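PDB 5KKU: polyketide synthase type I from Bacillus amyloliquefaciens, which probably dehydrates beta-hydroxyacyl intermediates through this N-terminal dehydratase domain, one part of a modular synthase of the difficidin assembly line. Local coordinates for residues Asn19-Asp24 with Glu157-Glu162; Met175-Ser180 with Asp198-Ala203. One frame throughout, in Å; residues are numbered along the deposited sequence.

Contact 1: residues Asn19-Asp24 with Glu157-Glu162; sequences NYIVRD and EFMKNE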
ATOM      1  N   ASN A  19      -6.004   6.529 -15.048  1.00 24.49           N
ATOM      2  CA  ASN A  19      -4.959   6.702 -14.073  1.00 23.70           C
ATOM      3  C   ASN A  19      -3.918   5.576 -14.151  1.00 25.63           C
ATOM      4  O   ASN A  19      -4.265   4.449 -14.176  1.00 23.52           O
ATOM      5  CB  ASN A  19      -5.556   6.800 -12.672  1.00 24.45           C
ATOM      6  CG  ASN A  19      -4.563   7.226 -11.648  1.00 26.27           C
ATOM      7  OD1 ASN A  19      -3.716   6.477 -11.285  1.00 28.61           O
ATOM      8  ND2 ASN A  19      -4.671   8.442 -11.189  1.00 27.39           N
ATOM      9  N   TYR A  20      -2.652   5.937 -14.197  1.00 21.40           N
ATOM     10  CA  TYR A  20      -1.604   4.971 -14.412  1.00 28.45           C
ATOM     11  C   TYR A  20      -1.611   3.850 -13.393  1.00 25.31           C
ATOM     12  O   TYR A  20      -1.223   2.791 -13.710  1.00 21.21           O
ATOM     13  CB  TYR A  20      -0.210   5.584 -14.466  1.00 20.78           C
ATOM     14  CG  TYR A  20       0.139   6.418 -15.663  1.00 23.59           C
ATOM     15  CD1 TYR A  20       0.355   5.856 -16.880  1.00 28.20           C
ATOM     16  CD2 TYR A  20       0.298   7.765 -15.554  1.00 26.74           C
ATOM     17  CE1 TYR A  20       0.717   6.607 -17.958  1.00 29.53           C
ATOM     18  CE2 TYR A  20       0.644   8.514 -16.625  1.00 32.61           C
ATOM     19  CZ  TYR A  20       0.850   7.913 -17.821  1.00 25.50           C
ATOM     20  OH  TYR A  20       1.183   8.603 -18.866  1.00 25.79           O
ATOM     21  N   ILE A  21      -2.065   4.136 -12.176  1.00 16.95           N
ATOM     22  CA  ILE A  21      -2.114   3.130 -11.122  1.00 23.33           C
ATOM     23  C   ILE A  21      -3.004   1.956 -11.519  1.00 22.44           C
ATOM     24  O   ILE A  21      -2.548   0.814 -11.589  1.00 26.33           O
ATOM     25  CB  ILE A  21      -2.627   3.725  -9.798  1.00 23.59           C
ATOM     26  CG1 ILE A  21      -1.697   4.842  -9.320  1.00 24.83           C
ATOM     27  CG2 ILE A  21      -2.751   2.641  -8.739  1.00 20.70           C
ATOM     28  CD1 ILE A  21      -2.386   5.891  -8.475  1.00 26.87           C
ATOM     29  N   VAL A  22      -4.275   2.245 -11.777  1.00 22.47           N
ATOM     30  CA  VAL A  22      -5.230   1.215 -12.166  1.00 24.20           C
ATOM     31  C   VAL A  22      -4.898   0.643 -13.540  1.00 23.29           C
ATOM     32  O   VAL A  22      -5.189  -0.518 -13.828  1.00 21.51           O
ATOM     33  CB  VAL A  22      -6.672   1.758 -12.182  1.00 19.04           C
ATOM     34  CG1 VAL A  22      -7.065   2.258 -10.800  1.00 19.80           C
ATOM     35  CG2 VAL A  22      -6.810   2.864 -13.216  1.00 12.66           C
ATOM     36  N   ARG A  23      -4.300   1.423 -14.375  1.00 20.75           N
ATOM     37  CA  ARG A  23      -3.981   0.914 -15.648  1.00 23.09           C
ATOM     38  C   ARG A  23      -2.978  -0.190 -15.517  1.00 23.57           C
ATOM     39  O   ARG A  23      -3.031  -1.142 -16.209  1.00 18.12           O
ATOM     40  CB  ARG A  23      -3.474   2.048 -16.482  1.00 24.53           C
ATOM     41  CG  ARG A  23      -2.851   1.798 -17.817  1.00 29.41           C
ATOM     42  CD  ARG A  23      -2.214   3.127 -18.118  1.00 31.93           C
ATOM     43  NE  ARG A  23      -1.365   3.210 -19.254  1.00 33.05           N
ATOM     44  CZ  ARG A  23      -0.065   2.997 -19.276  1.00 33.24           C
ATOM     45  NH1 ARG A  23       0.614   2.632 -18.253  1.00 29.60           N
ATOM     46  NH2 ARG A  23       0.560   3.180 -20.380  1.00 35.50           N
ATOM     47  N   ASP A  24      -2.083  -0.036 -14.561  1.00 26.64           N
ATOM     48  CA  ASP A  24      -0.976  -0.955 -14.397  1.00 25.61           C
ATOM     49  C   ASP A  24      -1.135  -1.805 -13.131  1.00 24.66           C
ATOM     50  O   ASP A  24      -0.215  -2.313 -12.588  1.00 20.87           O
ATOM     51  CB  ASP A  24       0.337  -0.198 -14.405  1.00 17.99           C
ATOM     52  CG  ASP A  24       0.707   0.330 -15.778  1.00 27.44           C
ATOM     53  OD1 ASP A  24       0.050   0.013 -16.759  1.00 22.55           O
ATOM     54  OD2 ASP A  24       1.670   1.033 -15.861  1.00 19.69           O
ATOM     55  N   GLU A 157       3.792  -1.388 -16.195  1.00 21.75           N
ATOM     56  CA  GLU A 157       4.940  -0.511 -16.110  1.00 19.51           C
ATOM     57  C   GLU A 157       5.059   0.409 -14.909  1.00 27.76           C
ATOM     58  O   GLU A 157       6.067   0.379 -14.250  1.00 22.46           O
ATOM     59  CB  GLU A 157       5.140   0.230 -17.425  1.00 18.83           C
ATOM     60  CG  GLU A 157       6.018   1.451 -17.411  1.00 24.68           C
ATOM     61  CD  GLU A 157       6.534   1.866 -18.785  1.00 36.63           C
ATOM     62  OE1 GLU A 157       5.867   1.678 -19.799  1.00 41.41           O
ATOM     63  OE2 GLU A 157       7.635   2.406 -18.863  1.00 43.40           O
ATOM     64  N   PHE A 158       4.042   1.193 -14.657  1.00 21.89           N
ATOM     65  CA  PHE A 158       4.058   2.090 -13.579  1.00 19.66           C
ATOM     66  C   PHE A 158       3.981   1.374 -12.253  1.00 23.81           C
ATOM     67  O   PHE A 158       4.484   1.822 -11.294  1.00 20.30           O
ATOM     68  CB  PHE A 158       2.817   2.937 -13.738  1.00 24.15           C
ATOM     69  CG  PHE A 158       2.725   4.090 -12.838  1.00 19.91           C
ATOM     70  CD1 PHE A 158       2.296   3.948 -11.577  1.00 17.40           C
ATOM     71  CD2 PHE A 158       3.016   5.341 -13.298  1.00 26.28           C
ATOM     72  CE1 PHE A 158       2.197   5.029 -10.766  1.00 21.57           C
ATOM     73  CE2 PHE A 158       2.914   6.427 -12.501  1.00 19.68           C
ATOM     74  CZ  PHE A 158       2.494   6.272 -11.229  1.00 23.90           C
ATOM     75  N   MET A 159       3.306   0.283 -12.100  1.00 26.33           N
ATOM     76  CA  MET A 159       3.278  -0.285 -10.769  1.00 21.61           C
ATOM     77  C   MET A 159       4.285  -1.365 -10.493  1.00 23.05           C
ATOM     78  O   MET A 159       4.486  -1.734  -9.377  1.00 20.80           O
ATOM     79  CB  MET A 159       1.907  -0.814 -10.475  1.00 18.41           C
ATOM     80  CG  MET A 159       0.891   0.267 -10.362  1.00 19.41           C
ATOM     81  SD  MET A 159       1.124   1.369  -8.992  1.00 28.04           S
ATOM     82  CE  MET A 159       0.750   0.324  -7.650  1.00 17.90           C
ATOM     83  N   LYS A 160       4.925  -1.867 -11.511  1.00 21.57           N
ATOM     84  CA  LYS A 160       5.841  -2.972 -11.234  1.00 21.94           C
ATOM     85  C   LYS A 160       7.248  -2.481 -10.914  1.00 23.84           C
ATOM     86  O   LYS A 160       7.852  -1.847 -11.683  1.00 22.17           O
ATOM     87  CB  LYS A 160       5.809  -3.966 -12.369  1.00 27.22           C
ATOM     88  CG  LYS A 160       6.905  -4.993 -12.453  1.00 30.02           C
ATOM     89  CD  LYS A 160       6.568  -5.973 -13.546  1.00 26.96           C
ATOM     90  CE  LYS A 160       7.585  -7.073 -13.718  1.00 32.96           C
ATOM     91  NZ  LYS A 160       7.270  -8.206 -12.857  1.00 30.83           N
ATOM     92  N   ASN A 161       7.712  -2.723  -9.702  1.00 22.56           N
ATOM     93  CA  ASN A 161       9.039  -2.325  -9.272  1.00 19.99           C
ATOM     94  C   ASN A 161      10.160  -3.242  -9.798  1.00 28.79           C
ATOM     95  O   ASN A 161       9.968  -4.414  -9.947  1.00 28.02           O
ATOM     96  CB  ASN A 161       9.163  -2.345  -7.768  1.00 22.97           C
ATOM     97  CG  ASN A 161       8.357  -1.284  -7.044  1.00 26.43           C
ATOM     98  OD1 ASN A 161       7.319  -0.885  -7.435  1.00 29.41           O
ATOM     99  ND2 ASN A 161       8.843  -0.905  -5.941  1.00 21.37           N
ATOM    100  N   GLU A 162      11.335  -2.697 -10.031  1.00 28.70           N
ATOM    101  CA  GLU A 162      12.506  -3.471 -10.387  1.00 29.75           C
ATOM    102  C   GLU A 162      13.445  -3.633  -9.216  1.00 27.53           C
ATOM    103  O   GLU A 162      13.698  -2.707  -8.501  1.00 30.32           O
ATOM    104  CB  GLU A 162      13.288  -2.860 -11.554  1.00 20.48           C
ATOM    105  CG  GLU A 162      12.611  -2.847 -12.897  1.00 20.00           C
ATOM    106  CD  GLU A 162      12.325  -4.213 -13.456  1.00 36.18           C
ATOM    107  OE1 GLU A 162      13.031  -5.139 -13.174  1.00 40.75           O
ATOM    108  OE2 GLU A 162      11.379  -4.386 -14.200  1.00 39.88           O
TER
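Asp24, the first residue past helix 20-23, brings its CA within 5.6 Å of the CA of Met159, where residues 157-159, helical in their backbone angles but without the regular bonds, pass the end of that helix. Its carboxylate reaches across: Asp24 OD2 accepts the backbone N-H of Phe158 at 2.7 Å, a nearly straight bond (165°) received on the anti side of the oxygen and somewhat out of the carboxylate plane. Arg23 NH1 makes a salt bridge to the same Asp24 OD2 at 3.1 Å, so a peptide N-H and a guanidinium share one oxygen, an arrangement that would probably keep the acid ionised. The Phe158 ring swings to the helix because chi1 (-171°) sets CG opposite the backbone nitrogen, and Tyr20 CB sits on one of its faces in a CH-pi contact, 3.7 Å from the centroid. The two rings are almost parallel (4°) yet displaced along their planes, centroids 5.5 Å apart, with little face-to-face stacking. At the edge of the Phe158 ring, Met159, bent at chi2 and chi3, brings SD to 4.1 Å from Ile21 CG2, while Met159 CB rests 3.3 Å from Asp24 O. The contact joins the predicted N-terminal and C-terminal hotdog folds beside the probable catalytic pair, the Met159 side chain lying about 4 Å from those of His25 and Asp198. Leu182 of helix 181-184 packs on Tyr20 and Phe158, strand 30-33 backs Ile21 through Leu33, and helix 194-200 meets Met159 through Ala195 and Asp198.

Contact 2: residues Met175-Ser180 with Asp198-Ala203; sequences MELTLS and DASTLA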
ATOM      1  N   MET A 175      14.176  -5.845   0.466  1.00 20.05           N
ATOM      2  CA  MET A 175      13.739  -5.691  -0.916  1.00 25.20           C
ATOM      3  C   MET A 175      14.221  -4.395  -1.564  1.00 21.74           C
ATOM      4  O   MET A 175      13.769  -3.305  -1.210  1.00 26.12           O
ATOM      5  CB  MET A 175      12.215  -5.782  -1.006  1.00 23.46           C
ATOM      6  CG  MET A 175      11.665  -7.189  -0.832  1.00 29.62           C
ATOM      7  SD  MET A 175       9.878  -7.272  -1.057  1.00 33.14           S
ATOM      8  CE  MET A 175       9.328  -6.088   0.169  1.00 21.26           C
ATOM      9  N   GLU A 176      15.135  -4.526  -2.520  1.00 28.85           N
ATOM     10  CA  GLU A 176      15.659  -3.399  -3.228  1.00 29.73           C
ATOM     11  C   GLU A 176      14.688  -3.067  -4.315  1.00 25.16           C
ATOM     12  O   GLU A 176      14.478  -3.829  -5.196  1.00 25.38           O
ATOM     13  CB  GLU A 176      17.040  -3.707  -3.780  1.00 28.91           C
ATOM     14  CG  GLU A 176      17.742  -2.489  -4.320  1.00 26.98           C
ATOM     15  CD  GLU A 176      19.082  -2.804  -4.889  1.00 29.82           C
ATOM     16  OE1 GLU A 176      19.186  -3.771  -5.608  1.00 34.34           O
ATOM     17  OE2 GLU A 176      20.034  -2.090  -4.628  1.00 34.13           O
ATOM     18  N   LEU A 177      14.057  -1.925  -4.217  1.00 25.77           N
ATOM     19  CA  LEU A 177      13.039  -1.551  -5.145  1.00 20.59           C
ATOM     20  C   LEU A 177      13.328  -0.261  -5.873  1.00 23.57           C
ATOM     21  O   LEU A 177      13.712   0.703  -5.280  1.00 26.32           O
ATOM     22  CB  LEU A 177      11.726  -1.450  -4.394  1.00 24.37           C
ATOM     23  CG  LEU A 177      11.284  -2.730  -3.717  1.00 24.77           C
ATOM     24  CD1 LEU A 177      10.343  -2.492  -2.585  1.00 22.80           C
ATOM     25  CD2 LEU A 177      10.628  -3.577  -4.747  1.00 24.72           C
ATOM     26  N   THR A 178      13.105  -0.247  -7.174  1.00 28.95           N
ATOM     27  CA  THR A 178      13.231   0.934  -7.998  1.00 19.65           C
ATOM     28  C   THR A 178      12.060   1.067  -8.954  1.00 25.09           C
ATOM     29  O   THR A 178      11.589   0.124  -9.491  1.00 24.44           O
ATOM     30  CB  THR A 178      14.532   0.971  -8.781  1.00 23.72           C
ATOM     31  OG1 THR A 178      15.619   0.949  -7.881  1.00 31.86           O
ATOM     32  CG2 THR A 178      14.661   2.195  -9.510  1.00 20.72           C
ATOM     33  N   LEU A 179      11.617   2.274  -9.199  1.00 25.89           N
ATOM     34  CA  LEU A 179      10.555   2.494 -10.121  1.00 22.39           C
ATOM     35  C   LEU A 179      10.972   2.351 -11.571  1.00 27.64           C
ATOM     36  O   LEU A 179      12.118   2.423 -11.881  1.00 27.19           O
ATOM     37  CB  LEU A 179       9.950   3.848  -9.906  1.00 23.23           C
ATOM     38  CG  LEU A 179       9.679   4.267  -8.481  1.00 26.80           C
ATOM     39  CD1 LEU A 179       9.354   5.733  -8.520  1.00 22.78           C
ATOM     40  CD2 LEU A 179       8.541   3.503  -7.892  1.00 20.67           C
ATOM     41  N   SER A 180      10.031   2.115 -12.450  1.00 23.79           N
ATOM     42  CA  SER A 180      10.241   2.281 -13.857  1.00 28.70           C
ATOM     43  C   SER A 180      10.421   3.760 -14.172  1.00 25.44           C
ATOM     44  O   SER A 180      10.010   4.565 -13.424  1.00 26.19           O
ATOM     45  CB  SER A 180       9.039   1.752 -14.622  1.00 30.63           C
ATOM     46  OG  SER A 180       7.892   2.521 -14.405  1.00 31.72           O
ATOM     47  N   ASP A 198       2.683  -0.306  -2.673  1.00 21.06           N
ATOM     48  CA  ASP A 198       2.191  -1.587  -3.134  1.00 14.30           C
ATOM     49  C   ASP A 198       3.230  -2.690  -3.064  1.00 21.84           C
ATOM     50  O   ASP A 198       3.007  -3.671  -2.473  1.00 19.80           O
ATOM     51  CB  ASP A 198       1.656  -1.432  -4.534  1.00 17.28           C
ATOM     52  CG  ASP A 198       1.015  -2.662  -5.070  1.00 24.90           C
ATOM     53  OD1 ASP A 198      -0.012  -3.094  -4.588  1.00 28.50           O
ATOM     54  OD2 ASP A 198       1.530  -3.206  -5.997  1.00 26.53           O
ATOM     55  N   ALA A 199       4.371  -2.489  -3.686  1.00 23.01           N
ATOM     56  CA  ALA A 199       5.442  -3.460  -3.653  1.00 25.17           C
ATOM     57  C   ALA A 199       5.929  -3.776  -2.257  1.00 23.95           C
ATOM     58  O   ALA A 199       6.329  -4.873  -2.015  1.00 29.88           O
ATOM     59  CB  ALA A 199       6.603  -3.046  -4.510  1.00 25.80           C
ATOM     60  N   SER A 200       5.888  -2.810  -1.380  1.00 16.98           N
ATOM     61  CA  SER A 200       6.301  -3.007  -0.019  1.00 24.11           C
ATOM     62  C   SER A 200       5.390  -3.900   0.793  1.00 20.68           C
ATOM     63  O   SER A 200       5.823  -4.498   1.704  1.00 23.87           O
ATOM     64  CB  SER A 200       6.498  -1.691   0.682  1.00 16.06           C
ATOM     65  OG  SER A 200       7.508  -0.984   0.094  1.00 16.96           O
ATOM     66  N   THR A 201       4.122  -3.953   0.426  1.00 19.79           N
ATOM     67  CA  THR A 201       3.202  -4.874   1.047  1.00 21.33           C
ATOM     68  C   THR A 201       3.517  -6.316   0.764  1.00 24.27           C
ATOM     69  O   THR A 201       2.929  -7.163   1.333  1.00 25.76           O
ATOM     70  CB  THR A 201       1.729  -4.658   0.718  1.00 19.81           C
ATOM     71  OG1 THR A 201       1.437  -5.115  -0.584  1.00 18.65           O
ATOM     72  CG2 THR A 201       1.349  -3.296   0.871  1.00 21.75           C
ATOM     73  N   LEU A 202       4.484  -6.552  -0.090  1.00 27.41           N
ATOM     74  CA  LEU A 202       4.945  -7.853  -0.427  1.00 24.70           C
ATOM     75  C   LEU A 202       6.046  -8.309   0.478  1.00 29.20           C
ATOM     76  O   LEU A 202       6.579  -9.333   0.277  1.00 30.55           O
ATOM     77  CB  LEU A 202       5.424  -7.869  -1.858  1.00 20.04           C
ATOM     78  CG  LEU A 202       4.355  -7.717  -2.918  1.00 26.96           C
ATOM     79  CD1 LEU A 202       4.917  -7.668  -4.304  1.00 30.35           C
ATOM     80  CD2 LEU A 202       3.382  -8.856  -2.839  1.00 25.76           C
ATOM     81  N   ALA A 203       6.372  -7.526   1.483  1.00 26.95           N
ATOM     82  CA  ALA A 203       7.361  -7.922   2.484  1.00 29.58           C
ATOM     83  C   ALA A 203       7.108  -9.266   3.161  1.00 29.19           C
ATOM     84  O   ALA A 203       6.024  -9.580   3.544  1.00 27.88           O
ATOM     85  CB  ALA A 203       7.528  -6.848   3.522  1.00 27.67           C
TER
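Met175 sends CG anti to its carbonyl carbon (chi1 -74°), stays extended at chi2 and bends only at chi3 (-57°), which brings its terminal methyl against the backbone turn at the C-terminal end of helix 194-200. Leu177, two residues along the strand and with a similar first torsion (-60°), directs its two methyls at the helix itself. Met175 CE is the busier group: it lies 3.5 Å from Ala203 N and 3.9 Å from Ala203 CB, and it also touches the carbonyl oxygens of Ala199 and Ser200. The surface it meets is a type I turn from Ser200 to Ala203, closed by the bond from Ala203 N to Ser200 O at 3.1 Å, so the methyl packs on peptide groups already paired in and just before the turn. At Leu177 the branches divide the work, CD2 resting 4.1 Å from Ala199 CB and CD1 coming 4.2 Å from Ser200 OG. That hydroxyl is engaged with Phe196 O one turn back in the helix and with Thr239 OG1 of strand 236-248, and it offers Leu177 only van der Waals contact. Thr201 OG1 donates to Asp198 O at 2.8 Å, in the carbonyl plane, a bond that ties the turn back to the last part of the helix. Within the C-terminal hotdog fold, strand 172-178 thus lies against the helix that carries Asp198, the predicted proton donor, whose OD2 is hydrogen-bonded to His155. The strand offers only apolar groups here, packed on alanine methyls and on polar atoms that have hydrogen-bonding partners of their own, Ala199 O with Leu202 N among them, consistent with dispersion and burial holding this face together.

How the contacts relate
From the N terminus, helix 20-23 comes first, and contact 1 closes a long loop of 132 residues when the segment after strand 153-155 returns to it, joining the two predicted hotdog folds. Contact 2 opens only afterwards: strand 172-178 leads through helix 181-184 into helix 194-200, a short closure inside the C-terminal fold. The two are in series, neither nested nor crossed, with centres about 12 Å apart. They also touch directly: Ser180 OG lies 2.8 Å from Glu157 O and Thr178 N lies 2.9 Å from Glu162 O, both probable hydrogen bonds. Segment 157-162 therefore links the interface between the two hotdog folds to the strand backing the Asp198 helix.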